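Side-chain contacts in neuroglobin (PDB 4B4Y), which binds haem and molecular oxygen in a globin fold and is probably associated with the nervous system: residues L25-Y28 with D29-V32; K126-E130 with A131-E135. One frame throughout, in Å; residues are numbered along the deposited sequence.

Interaction 1 (L25-Y28 with D29-V32)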
ATOM      1  N   LEU A  25      -7.472   2.621  25.820  1.00 30.28           N
ATOM      2  CA  LEU A  25      -8.685   2.761  24.941  1.00 30.70           C
ATOM      3  C   LEU A  25      -9.103   4.166  24.688  1.00 30.19           C
ATOM      4  O   LEU A  25      -9.300   4.500  23.525  1.00 29.94           O
ATOM      5  CB  LEU A  25      -9.869   1.922  25.389  1.00 31.45           C
ATOM      6  CG  LEU A  25      -9.711   0.413  24.990  1.00 37.04           C
ATOM      7  CD1 LEU A  25     -10.642  -0.474  25.783  1.00 38.63           C
ATOM      8  CD2 LEU A  25      -9.990   0.193  23.504  1.00 38.70           C
ATOM      9  N   PRO A  26      -9.207   5.025  25.749  1.00 30.11           N
ATOM     10  CA  PRO A  26      -9.697   6.390  25.485  1.00 30.67           C
ATOM     11  C   PRO A  26      -8.810   7.193  24.520  1.00 32.76           C
ATOM     12  O   PRO A  26      -9.308   8.148  23.895  1.00 33.53           O
ATOM     13  CB  PRO A  26      -9.664   7.097  26.879  1.00 29.24           C
ATOM     14  CG  PRO A  26      -9.622   5.971  27.903  1.00 30.76           C
ATOM     15  CD  PRO A  26      -8.958   4.752  27.188  1.00 30.57           C
ATOM     16  N   ASN A  27      -7.517   6.842  24.406  1.00 33.45           N
ATOM     17  CA  ASN A  27      -6.629   7.594  23.470  1.00 34.61           C
ATOM     18  C   ASN A  27      -5.981   6.646  22.484  1.00 32.98           C
ATOM     19  O   ASN A  27      -4.883   6.920  21.998  1.00 31.27           O
ATOM     20  CB  ASN A  27      -5.504   8.302  24.248  1.00 35.10           C
ATOM     21  CG  ASN A  27      -6.034   9.161  25.374  1.00 39.72           C
ATOM     22  OD1 ASN A  27      -5.797   8.860  26.591  1.00 41.90           O
ATOM     23  ND2 ASN A  27      -6.808  10.193  25.004  1.00 34.46           N
ATOM     24  N   TYR A  28      -6.648   5.530  22.196  1.00 32.56           N
ATOM     25  CA  TYR A  28      -6.029   4.434  21.398  1.00 32.36           C
ATOM     26  C   TYR A  28      -5.416   4.876  20.039  1.00 32.62           C
ATOM     27  O   TYR A  28      -4.298   4.444  19.699  1.00 29.90           O
ATOM     28  CB  TYR A  28      -6.966   3.197  21.227  1.00 32.25           C
ATOM     29  CG  TYR A  28      -6.247   1.987  20.659  1.00 29.50           C
ATOM     30  CD1 TYR A  28      -5.432   1.167  21.459  1.00 22.77           C
ATOM     31  CD2 TYR A  28      -6.420   1.635  19.344  1.00 28.64           C
ATOM     32  CE1 TYR A  28      -4.774   0.064  20.940  1.00 25.40           C
ATOM     33  CE2 TYR A  28      -5.747   0.521  18.802  1.00 27.60           C
ATOM     34  CZ  TYR A  28      -4.946  -0.257  19.602  1.00 26.66           C
ATOM     35  OH  TYR A  28      -4.338  -1.352  19.039  1.00 27.40           O
ATOM     36  N   ASP A  29      -6.095   5.766  19.305  1.00 32.24           N
ATOM     37  CA  ASP A  29      -5.597   6.147  18.000  1.00 33.27           C
ATOM     38  C   ASP A  29      -4.332   6.999  18.116  1.00 32.50           C
ATOM     39  O   ASP A  29      -3.446   6.877  17.250  1.00 31.82           O
ATOM     40  CB  ASP A  29      -6.644   6.947  17.154  1.00 34.21           C
ATOM     41  CG  ASP A  29      -7.922   6.045  16.722  1.00 39.50           C
ATOM     42  OD1 ASP A  29      -7.891   4.789  16.857  1.00 38.39           O
ATOM     43  OD2 ASP A  29      -8.912   6.639  16.231  1.00 38.96           O
ATOM     44  N   ASP A  30      -4.348   7.979  19.030  1.00 31.26           N
ATOM     45  CA  ASP A  30      -3.163   8.771  19.382  1.00 32.31           C
ATOM     46  C   ASP A  30      -1.962   7.834  19.766  1.00 29.44           C
ATOM     47  O   ASP A  30      -0.849   8.033  19.262  1.00 31.80           O
ATOM     48  CB  ASP A  30      -3.482   9.730  20.540  1.00 33.66           C
ATOM     49  CG  ASP A  30      -4.477  10.854  20.137  1.00 42.78           C
ATOM     50  OD1 ASP A  30      -4.630  11.150  18.910  1.00 42.70           O
ATOM     51  OD2 ASP A  30      -5.140  11.418  21.076  1.00 54.56           O
ATOM     52  N   PHE A  31      -2.232   6.802  20.549  1.00 26.65           N
ATOM     53  CA  PHE A  31      -1.214   5.876  21.040  1.00 26.71           C
ATOM     54  C   PHE A  31      -0.557   5.166  19.829  1.00 26.60           C
ATOM     55  O   PHE A  31       0.684   5.126  19.738  1.00 26.61           O
ATOM     56  CB  PHE A  31      -1.789   4.882  22.071  1.00 22.88           C
ATOM     57  CG  PHE A  31      -1.074   3.544  22.129  1.00 25.81           C
ATOM     58  CD1 PHE A  31       0.166   3.364  22.815  1.00 24.10           C
ATOM     59  CD2 PHE A  31      -1.632   2.451  21.536  1.00 22.28           C
ATOM     60  CE1 PHE A  31       0.814   2.100  22.852  1.00 21.50           C
ATOM     61  CE2 PHE A  31      -0.998   1.228  21.562  1.00 21.41           C
ATOM     62  CZ  PHE A  31       0.223   1.053  22.222  1.00 26.31           C
ATOM     63  N   VAL A  32      -1.358   4.642  18.909  1.00 25.78           N
ATOM     64  CA  VAL A  32      -0.827   3.909  17.816  1.00 25.12           C
ATOM     65  C   VAL A  32      -0.040   4.881  16.851  1.00 25.77           C
ATOM     66  O   VAL A  32       0.942   4.486  16.312  1.00 26.71           O
ATOM     67  CB  VAL A  32      -1.944   3.116  17.015  1.00 25.67           C
ATOM     68  CG1 VAL A  32      -1.310   2.282  15.803  1.00 19.47           C
ATOM     69  CG2 VAL A  32      -2.641   2.114  17.898  1.00 24.54           C
TER
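Val32 sets its CG2 methyl over one face of the Tyr28 ring, 3.9 Å from the centroid and 24° off the ring normal. In this CH-pi contact, one helical turn along the chain, the methyl is displaced toward the rim, CE2 of Tyr28 lying 3.6 Å from CG2 of Val32. The phenol is put there by its first torsion: with CG anti to the backbone N (chi1 -169°), the ring stands beside the carbonyl carbon, leaning toward the next turn. Phe31 meets the same ring obliquely, the planes at 45° and CE1 of Tyr28 4.0 Å from CD2 of Phe31.

These residues form the first turn of helix 28-42, with Asn27 at the N-cap. The helical bonds start at once: the N-H of Phe31 donates to Asn27 O at 3.0 Å, and that of Val32 to Tyr28 O at 3.1 Å. In this globin fold, Phe31 turns to helix 111-127 while Tyr28 and Val32 pack on helix 66-83. Tyrosine suits the partly exposed helix start, since its ring serves the apolar packing and its OH bonds to Gly76 O on helix 66-83. With the ring cut back to an alanine here, the CG2 methyl of Val32 is likely to lose its aromatic partner and Gly76 O its hydroxyl. Exposed Asp29 and Asp30 lie beside the N-terminal end of the helix, where its dipole would probably favour a negative charge.

Interaction 2 (K126-E130 with A131-E135)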
ATOM      1  N   LYS A 126       4.753   4.905  28.413  1.00 26.60           N
ATOM      2  CA  LYS A 126       4.390   6.347  28.595  1.00 29.65           C
ATOM      3  C   LYS A 126       2.923   6.526  29.066  1.00 32.08           C
ATOM      4  O   LYS A 126       2.646   7.484  29.734  1.00 33.22           O
ATOM      5  CB  LYS A 126       4.582   7.191  27.290  1.00 29.86           C
ATOM      6  CG  LYS A 126       6.157   7.508  26.974  1.00 34.56           C
ATOM      7  CD  LYS A 126       6.307   8.004  25.487  0.50 36.75           C
ATOM      8  CE  LYS A 126       7.653   8.753  25.090  0.50 39.76           C
ATOM      9  NZ  LYS A 126       7.738   9.269  23.525  0.50 36.98           N
ATOM     10  N   ARG A 127       1.993   5.630  28.663  1.00 32.42           N
ATOM     11  CA  ARG A 127       0.573   5.853  28.952  1.00 34.81           C
ATOM     12  C   ARG A 127       0.186   5.186  30.289  1.00 35.22           C
ATOM     13  O   ARG A 127      -0.729   5.643  30.902  1.00 35.69           O
ATOM     14  CB  ARG A 127      -0.345   5.301  27.833  1.00 34.24           C
ATOM     15  CG  ARG A 127      -0.069   5.796  26.373  1.00 35.19           C
ATOM     16  CD  ARG A 127      -0.776   7.021  26.118  1.00 34.87           C
ATOM     17  NE  ARG A 127      -0.567   7.635  24.782  1.00 35.25           N
ATOM     18  CZ  ARG A 127      -1.259   8.731  24.405  1.00 42.09           C
ATOM     19  NH1 ARG A 127      -2.179   9.263  25.256  1.00 38.55           N
ATOM     20  NH2 ARG A 127      -1.040   9.350  23.236  1.00 36.31           N
ATOM     21  N   VAL A 128       0.856   4.110  30.689  1.00 34.77           N
ATOM     22  CA  VAL A 128       0.543   3.385  31.927  1.00 35.53           C
ATOM     23  C   VAL A 128       1.215   4.132  33.110  1.00 37.87           C
ATOM     24  O   VAL A 128       2.320   4.748  32.936  1.00 37.32           O
ATOM     25  CB  VAL A 128       1.033   1.936  31.826  1.00 34.80           C
ATOM     26  CG1 VAL A 128       0.885   1.160  33.164  1.00 37.05           C
ATOM     27  CG2 VAL A 128       0.249   1.166  30.729  1.00 33.30           C
ATOM     28  N   SER A 129       0.589   4.120  34.294  1.00 36.91           N
ATOM     29  CA  SER A 129       1.169   4.874  35.431  1.00 38.96           C
ATOM     30  C   SER A 129       2.448   4.156  35.854  1.00 38.26           C
ATOM     31  O   SER A 129       2.552   2.953  35.662  1.00 37.85           O
ATOM     32  CB  SER A 129       0.192   4.881  36.662  1.00 39.25           C
ATOM     33  OG  SER A 129       0.043   3.541  37.155  1.00 42.21           O
ATOM     34  N   GLU A 130       3.393   4.884  36.430  1.00 39.40           N
ATOM     35  CA  GLU A 130       4.577   4.298  37.022  1.00 42.41           C
ATOM     36  C   GLU A 130       4.229   3.231  38.070  1.00 42.12           C
ATOM     37  O   GLU A 130       4.827   2.164  38.117  1.00 42.14           O
ATOM     38  CB  GLU A 130       5.331   5.384  37.785  1.00 43.07           C
ATOM     39  CG  GLU A 130       6.206   6.333  36.989  1.00 51.00           C
ATOM     40  CD  GLU A 130       7.718   6.067  37.157  1.00 54.36           C
ATOM     41  OE1 GLU A 130       8.176   5.016  37.665  1.00 60.53           O
ATOM     42  OE2 GLU A 130       8.457   6.962  36.761  1.00 57.57           O
ATOM     43  N   ALA A 131       3.292   3.554  38.957  1.00 42.61           N
ATOM     44  CA  ALA A 131       2.828   2.566  39.986  1.00 43.01           C
ATOM     45  C   ALA A 131       2.296   1.251  39.376  1.00 41.19           C
ATOM     46  O   ALA A 131       2.613   0.163  39.855  1.00 42.32           O
ATOM     47  CB  ALA A 131       1.755   3.247  40.922  1.00 44.03           C
ATOM     48  N   LYS A 132       1.640   1.326  38.233  1.00 38.40           N
ATOM     49  CA  LYS A 132       1.168   0.091  37.629  1.00 38.69           C
ATOM     50  C   LYS A 132       2.140  -0.660  36.746  1.00 37.61           C
ATOM     51  O   LYS A 132       1.948  -1.834  36.521  1.00 38.80           O
ATOM     52  CB  LYS A 132      -0.080   0.401  36.803  1.00 40.13           C
ATOM     53  CG  LYS A 132      -1.318   0.849  37.708  1.00 45.35           C
ATOM     54  CD  LYS A 132      -2.066  -0.410  38.145  1.00 54.68           C
ATOM     55  CE  LYS A 132      -3.348  -0.073  38.944  1.00 60.68           C
ATOM     56  NZ  LYS A 132      -3.412  -0.935  40.185  1.00 63.78           N
ATOM     57  N   TRP A 133       3.165  -0.026  36.191  1.00 35.07           N
ATOM     58  CA  TRP A 133       4.015  -0.781  35.249  1.00 32.98           C
ATOM     59  C   TRP A 133       4.915  -1.719  36.028  1.00 32.45           C
ATOM     60  O   TRP A 133       5.354  -1.368  37.109  1.00 33.10           O
ATOM     61  CB  TRP A 133       4.809   0.208  34.343  1.00 31.70           C
ATOM     62  CG  TRP A 133       5.597  -0.551  33.301  1.00 33.33           C
ATOM     63  CD1 TRP A 133       6.954  -0.687  33.251  1.00 29.76           C
ATOM     64  CD2 TRP A 133       5.079  -1.302  32.199  1.00 29.10           C
ATOM     65  NE1 TRP A 133       7.311  -1.433  32.182  1.00 32.24           N
ATOM     66  CE2 TRP A 133       6.178  -1.829  31.510  1.00 29.73           C
ATOM     67  CE3 TRP A 133       3.806  -1.484  31.673  1.00 26.68           C
ATOM     68  CZ2 TRP A 133       6.046  -2.599  30.322  1.00 24.48           C
ATOM     69  CZ3 TRP A 133       3.660  -2.253  30.562  1.00 26.69           C
ATOM     70  CH2 TRP A 133       4.795  -2.834  29.887  1.00 25.20           C
ATOM     71  N   SER A 134       5.246  -2.900  35.515  1.00 31.58           N
ATOM     72  CA  SER A 134       6.002  -3.804  36.336  1.00 31.70           C
ATOM     73  C   SER A 134       6.733  -4.724  35.413  1.00 31.78           C
ATOM     74  O   SER A 134       6.387  -4.845  34.234  1.00 32.69           O
ATOM     75  CB  SER A 134       5.016  -4.669  37.220  1.00 32.76           C
ATOM     76  OG  SER A 134       4.311  -5.580  36.362  1.00 34.02           O
ATOM     77  N   GLU A 135       7.673  -5.465  35.957  1.00 32.03           N
ATOM     78  CA  GLU A 135       8.379  -6.462  35.199  1.00 33.96           C
ATOM     79  C   GLU A 135       7.463  -7.499  34.547  1.00 35.32           C
ATOM     80  O   GLU A 135       7.714  -7.922  33.368  1.00 35.90           O
ATOM     81  CB  GLU A 135       9.410  -7.200  36.087  1.00 34.12           C
ATOM     82  CG  GLU A 135      10.242  -8.263  35.293  1.00 40.01           C
ATOM     83  CD  GLU A 135      11.286  -9.082  36.158  1.00 45.16           C
ATOM     84  OE1 GLU A 135      11.403  -8.959  37.405  1.00 45.83           O
ATOM     85  OE2 GLU A 135      11.986  -9.877  35.546  1.00 48.24           O
TER
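Ser129 OG accepts the backbone N-H of Lys132 at 2.9 Å, with an N-H...O angle of 145°, in the shortest bond across this turn. The hydroxyl reaches it from between its own backbone N and carbonyl carbon (chi1 65°), aimed toward the following turn. Lys132 folds its aliphatic stem round the same oxygen, CG lying 3.1 Å from Ser129 OG, while the amine leads away.

Serine fits because both its oxygens accept N-H groups ahead of it, the pattern of an ST motif: OG takes that of Lys132, three residues on, and Ser129 O takes, weakly, those of Lys132 and Trp133, three and four on. The motif joins helix 111-127 to helix 135-153, the last two helices of the globin fold. Glu130 O lies 3.4 Å from Trp133 N in another weak bond.

On the inner side, buried Val128 sends CG1 to CB of Lys132 at 3.8 Å, the two side chains crossing at about a right angle. The same methyl lies near the plane of the Trp133 ring, at its edge. The indole packs back on Val124 and Val125 and meets the ring of Trp141, so a large aromatic fastens the loop to both helices.

Both contacts lie where the chain passes from one helix to the next. Interaction 1 starts helix 28-42 and is partly buried, with Phe31 and Val32 directed inward; interaction 2 closes helix 111-127 and lies at the surface, with Val128 its buried member. The chemistry follows: ring and methyl packing on a regular helical backbone in the first, a serine hydroxyl and several weak backbone bonds in the second. Arg127 joins them. Its guanidinium packs against Asn27 and Asp30, NH1 lying 3.6 Å from Asn27 CB, and its salt bridge to Asp34 ties the end of helix 111-127 to helix 28-42. Helix 11-24 flanks interaction 2 through Glu19 and Asp20.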